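Local coordinates for protein CalG4 (Micromonospora echinospora, PDB 3IA7) that belongs to the GT-B fold proteins, with two domains that each carry a parallel beta sheet flanked by helices, at residues K58-T63 with Y83-V88; F111-G116 with K179-E184; F192-F197 with A309-F314; R250-A255 with A354-A359. All blocks are in the same frame, centred on the assembly; numbering follows the deposited sequence.

In the fold
Contacts 1 and 2 lie in the half of the chain built on the seven-stranded parallel sheet, contact 4 in the half built on the six-stranded one, and contact 3 joins the two halves near the centre of the chain. Contacts 1 and 2 share neighbours: Tyr83 and Asn87 of helix 75-98 touch residues 111-115, although the contact centres are 16 Å apart. Contact 1, only partly buried, is held by carboxylates, a salt bridge and a water. Contacts 2, 3 and 4 are buried. The first two of these have no hydrogen bond between their segments, contact 2 being largely aromatic and contact 3 mostly aliphatic. Contact 4 combines small apolar side chains with one arginine bond at its margin.

Contact 1: residues K58-T63 with Y83-V88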
loop_
_atom_site.group_PDB
_atom_site.type_symbol
_atom_site.label_atom_id
_atom_site.label_comp_id
_atom_site.label_asym_id
_atom_site.label_seq_id
_atom_site.Cartn_x
_atom_site.Cartn_y
_atom_site.Cartn_z
ATOM N N LYS A 58 -27.140 6.778 -0.822
ATOM C CA LYS A 58 -27.181 7.815 -1.812
ATOM C C LYS A 58 -26.704 9.117 -1.176
ATOM O O LYS A 58 -27.307 9.626 -0.226
ATOM C CB LYS A 58 -28.614 7.990 -2.305
ATOM C CG LYS A 58 -28.809 9.264 -3.139
ATOM C CD LYS A 58 -28.335 9.058 -4.552
ATOM C CE LYS A 58 -28.800 10.227 -5.455
ATOM N NZ LYS A 58 -28.084 10.081 -6.776
ATOM N N SER A 59 -25.607 9.629 -1.707
ATOM C CA SER A 59 -25.023 10.860 -1.185
ATOM C C SER A 59 -25.736 12.094 -1.619
ATOM O O SER A 59 -26.051 12.266 -2.820
ATOM C CB SER A 59 -23.549 10.971 -1.600
ATOM O OG SER A 59 -22.923 12.085 -1.014
ATOM N N GLU A 60 -25.945 12.976 -0.647
ATOM C CA GLU A 60 -26.402 14.354 -0.911
ATOM C C GLU A 60 -25.500 15.109 -1.882
ATOM O O GLU A 60 -25.943 16.022 -2.576
ATOM C CB GLU A 60 -26.521 15.133 0.400
ATOM C CG GLU A 60 -27.564 14.555 1.335
ATOM C CD GLU A 60 -29.005 14.833 0.883
ATOM O OE1 GLU A 60 -29.343 15.988 0.588
ATOM O OE2 GLU A 60 -29.792 13.870 0.811
ATOM N N PHE A 61 -24.253 14.675 -1.976
ATOM C CA PHE A 61 -23.250 15.369 -2.769
ATOM C C PHE A 61 -23.299 15.037 -4.273
ATOM O O PHE A 61 -22.533 15.601 -5.074
ATOM C CB PHE A 61 -21.866 15.143 -2.145
ATOM C CG PHE A 61 -21.733 15.750 -0.766
ATOM C CD1 PHE A 61 -21.757 17.138 -0.599
ATOM C CD2 PHE A 61 -21.628 14.953 0.361
ATOM C CE1 PHE A 61 -21.653 17.699 0.658
ATOM C CE2 PHE A 61 -21.539 15.509 1.611
ATOM C CZ PHE A 61 -21.544 16.878 1.765
ATOM N N ASP A 62 -24.203 14.135 -4.650
ATOM C CA ASP A 62 -24.468 13.865 -6.044
ATOM C C ASP A 62 -25.098 15.090 -6.689
ATOM O O ASP A 62 -24.752 15.442 -7.809
ATOM C CB ASP A 62 -25.376 12.636 -6.176
ATOM C CG ASP A 62 -24.606 11.337 -5.962
ATOM O OD1 ASP A 62 -23.443 11.421 -5.518
ATOM O OD2 ASP A 62 -25.157 10.257 -6.242
ATOM N N THR A 63 -25.999 15.740 -5.953
ATOM C CA THR A 63 -26.797 16.845 -6.479
ATOM C C THR A 63 -26.480 18.171 -5.776
ATOM O O THR A 63 -26.884 19.240 -6.242
ATOM C CB THR A 63 -28.306 16.531 -6.362
ATOM O OG1 THR A 63 -28.626 16.236 -4.986
ATOM C CG2 THR A 63 -28.662 15.331 -7.228
ATOM N N TYR A 83 -24.681 18.710 5.491
ATOM C CA TYR A 83 -23.872 17.851 6.382
ATOM C C TYR A 83 -24.811 16.945 7.199
ATOM O O TYR A 83 -24.598 15.714 7.318
ATOM C CB TYR A 83 -23.026 18.740 7.316
ATOM C CG TYR A 83 -22.256 17.975 8.371
ATOM C CD1 TYR A 83 -21.061 17.304 8.041
ATOM C CD2 TYR A 83 -22.725 17.887 9.697
ATOM C CE1 TYR A 83 -20.346 16.588 9.024
ATOM C CE2 TYR A 83 -22.019 17.174 10.671
ATOM C CZ TYR A 83 -20.839 16.531 10.321
ATOM O OH TYR A 83 -20.117 15.821 11.251
ATOM N N VAL A 84 -25.827 17.574 7.788
ATOM C CA VAL A 84 -26.838 16.835 8.550
ATOM C C VAL A 84 -27.593 15.822 7.668
ATOM O O VAL A 84 -27.737 14.655 8.075
ATOM C CB VAL A 84 -27.793 17.768 9.346
ATOM C CG1 VAL A 84 -28.870 16.938 10.055
ATOM C CG2 VAL A 84 -26.984 18.585 10.401
ATOM N N ARG A 85 -28.046 16.244 6.489
ATOM C CA ARG A 85 -28.724 15.334 5.566
ATOM C C ARG A 85 -27.855 14.142 5.184
ATOM O O ARG A 85 -28.355 13.019 5.098
ATOM C CB ARG A 85 -29.225 16.024 4.301
ATOM C CG ARG A 85 -30.376 17.027 4.517
ATOM C CD ARG A 85 -31.035 17.414 3.203
ATOM N NE ARG A 85 -30.110 18.035 2.256
ATOM C CZ ARG A 85 -29.843 19.340 2.206
ATOM N NH1 ARG A 85 -30.437 20.181 3.052
ATOM N NH2 ARG A 85 -28.984 19.808 1.303
ATOM N N GLU A 86 -26.569 14.379 4.957
ATOM C CA GLU A 86 -25.638 13.297 4.608
ATOM C C GLU A 86 -25.483 12.303 5.766
ATOM O O GLU A 86 -25.477 11.068 5.534
ATOM C CB GLU A 86 -24.240 13.887 4.265
ATOM C CG GLU A 86 -23.264 12.830 3.650
ATOM C CD GLU A 86 -23.577 12.473 2.203
ATOM O OE1 GLU A 86 -24.711 12.702 1.730
ATOM O OE2 GLU A 86 -22.671 11.933 1.529
ATOM N N ASN A 87 -25.347 12.825 6.998
ATOM C CA ASN A 87 -25.382 11.945 8.184
ATOM C C ASN A 87 -26.674 11.099 8.194
ATOM O O ASN A 87 -26.630 9.892 8.434
ATOM C CB ASN A 87 -25.289 12.775 9.460
ATOM C CG ASN A 87 -23.846 13.006 9.874
ATOM O OD1 ASN A 87 -23.326 12.241 10.664
ATOM N ND2 ASN A 87 -23.167 14.007 9.269
ATOM N N VAL A 88 -27.808 11.760 7.972
ATOM C CA VAL A 88 -29.118 11.062 7.950
ATOM C C VAL A 88 -29.220 9.992 6.818
ATOM O O VAL A 88 -29.795 8.900 7.005
ATOM C CB VAL A 88 -30.306 12.068 7.875
ATOM C CG1 VAL A 88 -31.644 11.353 7.641
ATOM C CG2 VAL A 88 -30.403 12.889 9.186
HETATM O O HOH W 1 -28.490 17.813 -1.210
#
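Glu86 reaches from helix 75-98 into the turn formed by residues 59-62, and its side chain can be followed atom by atom. Glu86 CB lies 4.1 Å from CE2 of Phe61, and CG closes on the same ring carbon. Chi1 of -170° sets CG opposite the backbone N, and a bend at chi2 then swings the carboxylate toward the loop. There its two oxygens divide the work. Glu86 OE1 accepts the backbone N-H of Glu60, 2.7 Å from Glu60 N, on its syn lone pair and with an N-H...O angle of 148°. OE2 takes the hydroxyl of Ser59, the distance from Ser59 OG to Glu86 OE2 being 2.6 Å; this bond also comes from the syn side, tilted 19° out of the carboxylate plane. Tyr57 OH is a second hydrogen-bond partner of OE2, and CD2 of Phe61 brings the edge of its ring to the same oxygen.

Ser59 OG in turn accepts from Phe61 N at 3.1 Å, which makes an ST turn. One hydroxyl thereby ties the turn to the helix, in the loop that follows edge strand 53-56 of the seven-stranded parallel sheet in this GT-B fold.

Toward solvent, Glu60 lays its chain against Arg85. Glu60 CD sits 3.6 Å from Arg85 CB, and Glu60 OE1 receives Arg85 NE at 2.7 Å in a salt bridge. The nitrogen donates within its guanidinium plane but meets OE1 from above the carboxylate plane. A water bonded to Glu60 OE1 and Arg85 NH2 gives this pair a second, indirect link.

Contact 2: residues F111-G116 with K179-E184; sequences FPFIAG and KEYWDE
The Phe113 ring points its edge at one face of the Trp182 indole, a T-shaped pair whose planes stand 67° apart. Phe113 CZ is the atom that makes the approach, lying over the five-membered ring, 3.6 Å from Trp182 CD2 and nearly as close to its other four atoms. Phe113 CE2 lies over the bond between NE1 and CE2 of Trp182, 3.8 Å from each of those two atoms. The centroids of the Phe113 ring and the Trp182 five-membered ring are 4.7 Å apart. One face of Phe113 is covered by CG1 of Ile114, the next residue in its own helix, offset toward the rim.

Phe113 gains this reach from chi1 of 77°, which holds CG between the backbone N and the carbonyl carbon at the first residue of its helix. Tyr181 adds an oblique contact, Tyr181 CE2 being 4.3 Å from Phe113 CE1. Ile114 is a looser neighbour, with Ile114 CD1 4.4 Å from Trp182 CZ3. No hydrogen bond links the two segments, so van der Waals and aromatic contacts carry the pairing.

Pro112, centre of an inverse gamma turn, holds the N-cap position of helix 113-123, which follows strand 105-109 and leads to strand 127-131 of the parallel sheet. Helix 178-182 meets the start of that helix, while helix 159-170 touches both sides through Leu165, and Tyr83 of helix 75-98 packs on Phe113.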
loop_
_atom_site.group_PDB
_atom_site.type_symbol
_atom_site.label_atom_id
_atom_site.label_comp_id
_atom_site.label_asym_id
_atom_site.label_seq_id
_atom_site.Cartn_x
_atom_site.Cartn_y
_atom_site.Cartn_z
ATOM N N PHE A 111 -16.640 12.422 10.170
ATOM C CA PHE A 111 -17.606 13.223 9.389
ATOM C C PHE A 111 -19.074 12.733 9.632
ATOM O O PHE A 111 -19.948 13.532 10.020
ATOM C CB PHE A 111 -17.221 13.218 7.915
ATOM C CG PHE A 111 -18.198 13.985 7.009
ATOM C CD1 PHE A 111 -17.790 15.153 6.369
ATOM C CD2 PHE A 111 -19.485 13.514 6.793
ATOM C CE1 PHE A 111 -18.714 15.872 5.535
ATOM C CE2 PHE A 111 -20.412 14.226 5.970
ATOM C CZ PHE A 111 -19.998 15.380 5.341
ATOM N N PRO A 112 -19.359 11.442 9.437
ATOM C CA PRO A 112 -20.678 10.945 9.886
ATOM C C PRO A 112 -20.802 10.580 11.381
ATOM O O PRO A 112 -21.413 9.550 11.713
ATOM C CB PRO A 112 -20.869 9.677 9.002
ATOM C CG PRO A 112 -19.431 9.113 8.930
ATOM C CD PRO A 112 -18.605 10.388 8.713
ATOM N N PHE A 113 -20.320 11.437 12.295
ATOM C CA PHE A 113 -20.334 11.011 13.686
ATOM C C PHE A 113 -21.770 10.997 14.223
ATOM O O PHE A 113 -22.036 10.226 15.120
ATOM C CB PHE A 113 -19.461 11.875 14.581
ATOM C CG PHE A 113 -20.077 13.218 14.939
ATOM C CD1 PHE A 113 -20.727 13.377 16.168
ATOM C CD2 PHE A 113 -19.972 14.313 14.092
ATOM C CE1 PHE A 113 -21.335 14.611 16.571
ATOM C CE2 PHE A 113 -20.538 15.588 14.499
ATOM C CZ PHE A 113 -21.200 15.715 15.751
ATOM N N ILE A 114 -22.657 11.865 13.699
ATOM C CA ILE A 114 -24.032 11.843 14.153
ATOM C C ILE A 114 -24.683 10.493 13.802
ATOM O O ILE A 114 -25.261 9.811 14.650
ATOM C CB ILE A 114 -24.858 13.031 13.605
ATOM C CG1 ILE A 114 -24.220 14.354 14.095
ATOM C CG2 ILE A 114 -26.318 12.894 14.039
ATOM C CD1 ILE A 114 -24.643 15.569 13.327
ATOM N N ALA A 115 -24.524 10.079 12.569
ATOM C CA ALA A 115 -25.020 8.743 12.151
ATOM C C ALA A 115 -24.416 7.660 13.005
ATOM O O ALA A 115 -25.098 6.768 13.476
ATOM C CB ALA A 115 -24.647 8.496 10.661
ATOM N N GLY A 116 -23.111 7.724 13.231
ATOM C CA GLY A 116 -22.486 6.610 13.931
ATOM C C GLY A 116 -22.965 6.468 15.347
ATOM O O GLY A 116 -23.258 5.374 15.816
ATOM N N LYS A 179 -24.917 21.381 21.334
ATOM C CA LYS A 179 -23.500 21.696 21.351
ATOM C C LYS A 179 -22.705 20.718 22.269
ATOM O O LYS A 179 -21.617 20.270 21.906
ATOM C CB LYS A 179 -23.307 23.150 21.785
ATOM C CG LYS A 179 -22.044 23.792 21.280
ATOM C CD LYS A 179 -22.009 25.282 21.783
ATOM C CE LYS A 179 -20.891 26.032 21.096
ATOM N NZ LYS A 179 -21.029 27.507 21.312
ATOM N N GLU A 180 -23.243 20.414 23.457
ATOM C CA GLU A 180 -22.654 19.418 24.357
ATOM C C GLU A 180 -22.486 18.045 23.713
ATOM O O GLU A 180 -21.434 17.449 23.749
ATOM C CB GLU A 180 -23.511 19.259 25.607
ATOM C CG GLU A 180 -22.822 18.425 26.688
ATOM C CD GLU A 180 -23.698 18.178 27.931
ATOM O OE1 GLU A 180 -24.620 18.979 28.180
ATOM O OE2 GLU A 180 -23.445 17.186 28.649
ATOM N N TYR A 181 -23.558 17.548 23.126
ATOM C CA TYR A 181 -23.541 16.290 22.377
ATOM C C TYR A 181 -22.444 16.255 21.300
ATOM O O TYR A 181 -21.692 15.263 21.195
ATOM C CB TYR A 181 -24.899 16.105 21.711
ATOM C CG TYR A 181 -25.031 14.811 20.966
ATOM C CD1 TYR A 181 -25.434 13.650 21.625
ATOM C CD2 TYR A 181 -24.719 14.740 19.593
ATOM C CE1 TYR A 181 -25.541 12.428 20.916
ATOM C CE2 TYR A 181 -24.834 13.527 18.881
ATOM C CZ TYR A 181 -25.266 12.383 19.566
ATOM O OH TYR A 181 -25.350 11.196 18.850
ATOM N N TRP A 182 -22.357 17.337 20.521
ATOM C CA TRP A 182 -21.399 17.467 19.401
ATOM C C TRP A 182 -19.997 17.234 19.916
ATOM O O TRP A 182 -19.165 16.567 19.238
ATOM C CB TRP A 182 -21.547 18.859 18.768
ATOM C CG TRP A 182 -20.964 18.989 17.372
ATOM C CD1 TRP A 182 -19.642 18.945 17.027
ATOM C CD2 TRP A 182 -21.680 19.261 16.170
ATOM N NE1 TRP A 182 -19.493 19.083 15.672
ATOM C CE2 TRP A 182 -20.716 19.309 15.111
ATOM C CE3 TRP A 182 -23.033 19.435 15.865
ATOM C CZ2 TRP A 182 -21.061 19.521 13.787
ATOM C CZ3 TRP A 182 -23.392 19.644 14.496
ATOM C CH2 TRP A 182 -22.402 19.690 13.492
ATOM N N ASP A 183 -19.725 17.715 21.132
ATOM C CA ASP A 183 -18.387 17.619 21.769
ATOM C C ASP A 183 -18.087 16.359 22.570
ATOM O O ASP A 183 -16.972 16.212 23.056
ATOM C CB ASP A 183 -18.106 18.852 22.670
ATOM C CG ASP A 183 -17.986 20.115 21.877
ATOM O OD1 ASP A 183 -17.671 20.013 20.673
ATOM O OD2 ASP A 183 -18.251 21.210 22.441
ATOM N N GLU A 184 -19.045 15.433 22.726
ATOM C CA GLU A 184 -18.779 14.249 23.527
ATOM C C GLU A 184 -17.703 13.366 22.907
ATOM O O GLU A 184 -17.654 13.220 21.691
ATOM C CB GLU A 184 -20.051 13.429 23.727
ATOM C CG GLU A 184 -20.986 14.154 24.676
ATOM C CD GLU A 184 -22.209 13.333 24.972
ATOM O OE1 GLU A 184 -23.007 13.134 24.065
ATOM O OE2 GLU A 184 -22.375 12.923 26.122
#

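Contact 3: residues F192-F197 with A309-F314; sequences FLPKSF and AVLEAF
This is a buried apolar contact between the two halves of a GT-B fold: residues 192-197 follow strand 189-191 of the seven-stranded sheet, and residues 309-314 belong to helix 307-315, beside the six-stranded one. Leu311 makes most of the contact, its two methyl groups meeting different parts of the loop. Leu311 CD1 lies 3.6 Å from Leu193 CD2, the two leucine side chains crossing at about a right angle, and it also rests against the backbone O of Phe192. Leu311 CD2 lies 3.7 Å from Pro194 CD. The same methyl touches the Phe197 ring, with Leu311 CD2 4.2 Å from Phe197 CD2.

Phe197 extends the contact along the helix. Its chi1 of -165° carries the ring away from its own backbone N and toward the helix, so that Phe197 CZ comes within 4.0 Å of Val310 CG1. Phe197 CE1 is loosely placed at the edge of the Phe314 ring, 4.5 Å from Phe314 CE2.

Around this patch, Val337 of helix 331-339 touches Phe197, Val310 and Phe314, while Ile380 of helix 367-381 packs on Pro194 and Phe314. Ser196 OG bonds to Asp379 and Phe197 O to Arg336, so polar ties from this loop come from beside the patch. With no hydrogen bond between its own segments, the contact depends on shape and on the burial of carbon surface.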
loop_
_atom_site.group_PDB
_atom_site.type_symbol
_atom_site.label_atom_id
_atom_site.label_comp_id
_atom_site.label_asym_id
_atom_site.label_seq_id
_atom_site.Cartn_x
_atom_site.Cartn_y
_atom_site.Cartn_z
ATOM N N PHE A 192 -5.573 8.534 12.598
ATOM C CA PHE A 192 -4.582 8.029 11.613
ATOM C C PHE A 192 -3.423 8.992 11.414
ATOM O O PHE A 192 -3.046 9.350 10.269
ATOM C CB PHE A 192 -5.313 7.702 10.296
ATOM C CG PHE A 192 -6.320 6.572 10.459
ATOM C CD1 PHE A 192 -5.901 5.297 10.848
ATOM C CD2 PHE A 192 -7.671 6.798 10.199
ATOM C CE1 PHE A 192 -6.826 4.242 11.017
ATOM C CE2 PHE A 192 -8.611 5.734 10.347
ATOM C CZ PHE A 192 -8.186 4.479 10.786
ATOM N N LEU A 193 -2.897 9.486 12.540
ATOM C CA LEU A 193 -1.798 10.462 12.552
ATOM C C LEU A 193 -0.800 10.001 13.591
ATOM O O LEU A 193 -1.189 9.300 14.524
ATOM C CB LEU A 193 -2.240 11.860 13.029
ATOM C CG LEU A 193 -3.458 12.505 12.330
ATOM C CD1 LEU A 193 -3.693 13.841 12.956
ATOM C CD2 LEU A 193 -3.271 12.737 10.892
ATOM N N PRO A 194 0.459 10.383 13.420
ATOM C CA PRO A 194 1.386 10.159 14.533
ATOM C C PRO A 194 1.079 11.155 15.627
ATOM O O PRO A 194 0.690 12.305 15.359
ATOM C CB PRO A 194 2.767 10.365 13.900
ATOM C CG PRO A 194 2.554 11.379 12.808
ATOM C CD PRO A 194 1.122 10.993 12.249
ATOM N N LYS A 195 1.248 10.723 16.872
ATOM C CA LYS A 195 0.873 11.566 17.980
ATOM C C LYS A 195 1.558 12.949 17.951
ATOM O O LYS A 195 0.967 13.986 18.350
ATOM C CB LYS A 195 1.179 10.845 19.303
ATOM C CG LYS A 195 0.541 11.544 20.495
ATOM C CD LYS A 195 0.709 10.667 21.770
ATOM C CE LYS A 195 -0.143 11.214 22.908
ATOM N NZ LYS A 195 0.097 10.387 24.101
ATOM N N SER A 196 2.811 12.994 17.495
ATOM C CA SER A 196 3.512 14.260 17.564
ATOM C C SER A 196 2.903 15.304 16.623
ATOM O O SER A 196 3.261 16.489 16.707
ATOM C CB SER A 196 5.008 14.100 17.246
ATOM O OG SER A 196 5.168 13.514 15.974
ATOM N N PHE A 197 2.152 14.844 15.624
ATOM C CA PHE A 197 1.576 15.765 14.639
ATOM C C PHE A 197 0.280 16.369 15.227
ATOM O O PHE A 197 -0.209 17.401 14.748
ATOM C CB PHE A 197 1.245 15.031 13.328
ATOM C CG PHE A 197 0.983 15.957 12.155
ATOM C CD1 PHE A 197 1.972 16.849 11.737
ATOM C CD2 PHE A 197 -0.217 15.900 11.462
ATOM C CE1 PHE A 197 1.759 17.733 10.622
ATOM C CE2 PHE A 197 -0.439 16.760 10.316
ATOM C CZ PHE A 197 0.582 17.670 9.919
ATOM N N ALA A 309 -1.129 13.442 1.984
ATOM C CA ALA A 309 0.071 13.663 1.195
ATOM C C ALA A 309 1.266 14.031 2.094
ATOM O O ALA A 309 2.403 13.649 1.819
ATOM C CB ALA A 309 -0.173 14.755 0.181
ATOM N N VAL A 310 0.997 14.823 3.119
ATOM C CA VAL A 310 2.019 15.266 4.063
ATOM C C VAL A 310 2.668 14.089 4.765
ATOM O O VAL A 310 3.898 13.965 4.813
ATOM C CB VAL A 310 1.356 16.326 5.020
ATOM C CG1 VAL A 310 1.894 16.334 6.422
ATOM C CG2 VAL A 310 1.328 17.734 4.329
ATOM N N LEU A 311 1.830 13.236 5.330
ATOM C CA LEU A 311 2.315 12.088 6.141
ATOM C C LEU A 311 3.040 11.045 5.240
ATOM O O LEU A 311 3.984 10.379 5.678
ATOM C CB LEU A 311 1.109 11.478 6.872
ATOM C CG LEU A 311 0.463 12.328 8.002
ATOM C CD1 LEU A 311 -0.686 11.567 8.709
ATOM C CD2 LEU A 311 1.434 12.842 9.028
ATOM N N GLU A 312 2.599 10.926 3.988
ATOM C CA GLU A 312 3.328 10.110 3.012
ATOM C C GLU A 312 4.779 10.604 2.825
ATOM O O GLU A 312 5.723 9.781 2.885
ATOM C CB GLU A 312 2.632 10.157 1.666
ATOM C CG GLU A 312 2.991 9.034 0.766
ATOM C CD GLU A 312 2.017 7.919 0.928
ATOM O OE1 GLU A 312 0.890 8.038 0.365
ATOM O OE2 GLU A 312 2.349 6.933 1.642
ATOM N N ALA A 313 4.949 11.916 2.601
ATOM C CA ALA A 313 6.268 12.564 2.508
ATOM C C ALA A 313 7.064 12.339 3.802
ATOM O O ALA A 313 8.207 11.845 3.783
ATOM C CB ALA A 313 6.149 14.113 2.186
ATOM N N PHE A 314 6.441 12.609 4.950
ATOM C CA PHE A 314 7.211 12.420 6.173
ATOM C C PHE A 314 7.574 10.948 6.469
ATOM O O PHE A 314 8.641 10.725 6.996
ATOM C CB PHE A 314 6.466 13.029 7.350
ATOM C CG PHE A 314 6.268 14.523 7.232
ATOM C CD1 PHE A 314 7.123 15.322 6.449
ATOM C CD2 PHE A 314 5.220 15.109 7.898
ATOM C CE1 PHE A 314 6.943 16.710 6.367
ATOM C CE2 PHE A 314 5.015 16.447 7.846
ATOM C CZ PHE A 314 5.853 17.273 7.059
#

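Contact 4: residues R250-A255 with A354-A359; sequences RACAQA and ASIREA
Ile356 lies against Ala251, Cys252 and Ala255 where two helices of the Rossmann-like second half of the GT-B fold cross. Ile356 CD1 touches CB of Ala251 at 3.9 Å and SG of Cys252 at 4.2 Å, while Ile356 CB meets Ala255 CB at 4.0 Å. A chi1 of -66° directs CG1 away from the carbonyl carbon, and the extended chi2 of 164° carries CD1 to the Ala251-Cys252 step, where it also nears the backbone carbonyl carbon of Ala251.

Small side chains on helix 246-256 probably permit the close approach. The axes of segments 250-255 and 354-359 come within 8.3 Å at a signed crossing angle of -63°, and the Ala255 and Arg357 CA atoms lie 5.2 Å apart. Ala255, the most covered residue on its side, fits its methyl against Ile356 and Arg357 together, with Ala255 CB 3.9 Å from Arg357 N.

One layer further out, Leu302 of the central strand 298-303 touches both Cys252 and Ile356, seating the helix pair on the six-stranded sheet. Phe256 packs on Ile356 and Arg357, and Pro353, at the start of helix 353-365, lies against Ala255.

At the margin the contact turns polar. The Arg357 chain runs past the carbonyl of Ala255, CB and CD both lying near its oxygen, and bends at chi3 so that the guanidinium folds back to it. Arg357 NH1 then donates to Ala255 O at 2.9 Å, along a lone pair of the oxygen and within the plane of the carbonyl, and that oxygen lies almost in the guanidinium plane.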
loop_
_atom_site.group_PDB
_atom_site.type_symbol
_atom_site.label_atom_id
_atom_site.label_comp_id
_atom_site.label_asym_id
_atom_site.label_seq_id
_atom_site.Cartn_x
_atom_site.Cartn_y
_atom_site.Cartn_z
ATOM N N ARG A 250 3.688 23.468 -15.719
ATOM C CA ARG A 250 4.617 24.076 -16.693
ATOM C C ARG A 250 5.647 24.983 -15.998
ATOM O O ARG A 250 6.822 24.905 -16.311
ATOM C CB ARG A 250 3.868 24.841 -17.795
ATOM C CG ARG A 250 2.908 23.975 -18.650
ATOM C CD ARG A 250 2.406 24.743 -19.886
ATOM N NE ARG A 250 1.503 25.829 -19.527
ATOM C CZ ARG A 250 0.192 25.839 -19.779
ATOM N NH1 ARG A 250 -0.391 24.814 -20.408
ATOM N NH2 ARG A 250 -0.538 26.888 -19.408
ATOM N N ALA A 251 5.190 25.792 -15.030
ATOM C CA ALA A 251 6.053 26.653 -14.202
ATOM C C ALA A 251 7.074 25.856 -13.421
ATOM O O ALA A 251 8.218 26.267 -13.326
ATOM C CB ALA A 251 5.229 27.492 -13.252
ATOM N N CYS A 252 6.640 24.708 -12.867
ATOM C CA CYS A 252 7.533 23.783 -12.133
ATOM C C CYS A 252 8.579 23.218 -13.061
ATOM O O CYS A 252 9.757 23.162 -12.697
ATOM C CB CYS A 252 6.732 22.628 -11.465
ATOM S SG CYS A 252 5.825 23.157 -10.016
ATOM N N ALA A 253 8.160 22.829 -14.278
ATOM C CA ALA A 253 9.082 22.283 -15.257
ATOM C C ALA A 253 10.100 23.343 -15.628
ATOM O O ALA A 253 11.321 23.068 -15.648
ATOM C CB ALA A 253 8.313 21.802 -16.547
ATOM N N GLN A 254 9.599 24.551 -15.917
ATOM C CA GLN A 254 10.452 25.708 -16.253
ATOM C C GLN A 254 11.479 26.001 -15.138
ATOM O O GLN A 254 12.657 26.208 -15.418
ATOM C CB GLN A 254 9.607 26.965 -16.601
ATOM C CG GLN A 254 8.869 26.844 -17.965
ATOM C CD GLN A 254 7.571 27.713 -18.134
ATOM O OE1 GLN A 254 7.148 28.477 -17.246
ATOM N NE2 GLN A 254 6.945 27.572 -19.294
ATOM N N ALA A 255 11.027 25.947 -13.886
ATOM C CA ALA A 255 11.878 26.194 -12.728
ATOM C C ALA A 255 13.157 25.327 -12.672
ATOM O O ALA A 255 14.210 25.812 -12.313
ATOM C CB ALA A 255 11.070 26.061 -11.430
ATOM N N ALA A 354 11.383 30.908 -11.095
ATOM C CA ALA A 354 12.561 31.176 -10.255
ATOM C C ALA A 354 12.201 31.144 -8.771
ATOM O O ALA A 354 12.986 30.692 -7.917
ATOM C CB ALA A 354 13.176 32.508 -10.607
ATOM N N SER A 355 11.023 31.647 -8.445
ATOM C CA SER A 355 10.559 31.568 -7.074
ATOM C C SER A 355 10.413 30.121 -6.604
ATOM O O SER A 355 10.788 29.770 -5.475
ATOM C CB SER A 355 9.238 32.327 -6.918
ATOM O OG SER A 355 8.755 32.130 -5.597
ATOM N N ILE A 356 9.876 29.269 -7.473
ATOM C CA ILE A 356 9.696 27.843 -7.148
ATOM C C ILE A 356 11.041 27.153 -6.930
ATOM O O ILE A 356 11.247 26.472 -5.921
ATOM C CB ILE A 356 8.924 27.108 -8.260
ATOM C CG1 ILE A 356 7.486 27.622 -8.360
ATOM C CG2 ILE A 356 8.852 25.586 -8.028
ATOM C CD1 ILE A 356 6.809 27.222 -9.681
ATOM N N ARG A 357 11.963 27.330 -7.864
ATOM C CA ARG A 357 13.294 26.685 -7.747
ATOM C C ARG A 357 14.028 27.125 -6.478
ATOM O O ARG A 357 14.525 26.268 -5.724
ATOM C CB ARG A 357 14.129 26.924 -9.010
ATOM C CG ARG A 357 15.604 26.554 -8.864
ATOM C CD ARG A 357 16.456 27.037 -10.031
ATOM N NE ARG A 357 16.551 28.513 -10.193
ATOM C CZ ARG A 357 15.907 29.215 -11.127
ATOM N NH1 ARG A 357 15.099 28.588 -11.998
ATOM N NH2 ARG A 357 16.072 30.552 -11.201
ATOM N N GLU A 358 14.072 28.436 -6.221
ATOM C CA GLU A 358 14.787 28.951 -5.027
ATOM C C GLU A 358 14.150 28.460 -3.715
ATOM O O GLU A 358 14.846 28.072 -2.775
ATOM C CB GLU A 358 14.955 30.492 -5.046
ATOM C CG GLU A 358 15.766 31.021 -6.244
ATOM C CD GLU A 358 15.883 32.555 -6.284
ATOM O OE1 GLU A 358 15.224 33.249 -5.481
ATOM O OE2 GLU A 358 16.641 33.064 -7.125
ATOM N N ALA A 359 12.824 28.461 -3.664
ATOM C CA ALA A 359 12.118 27.954 -2.490
ATOM C C ALA A 359 12.433 26.476 -2.201
ATOM O O ALA A 359 12.660 26.067 -1.050
ATOM C CB ALA A 359 10.586 28.154 -2.676
#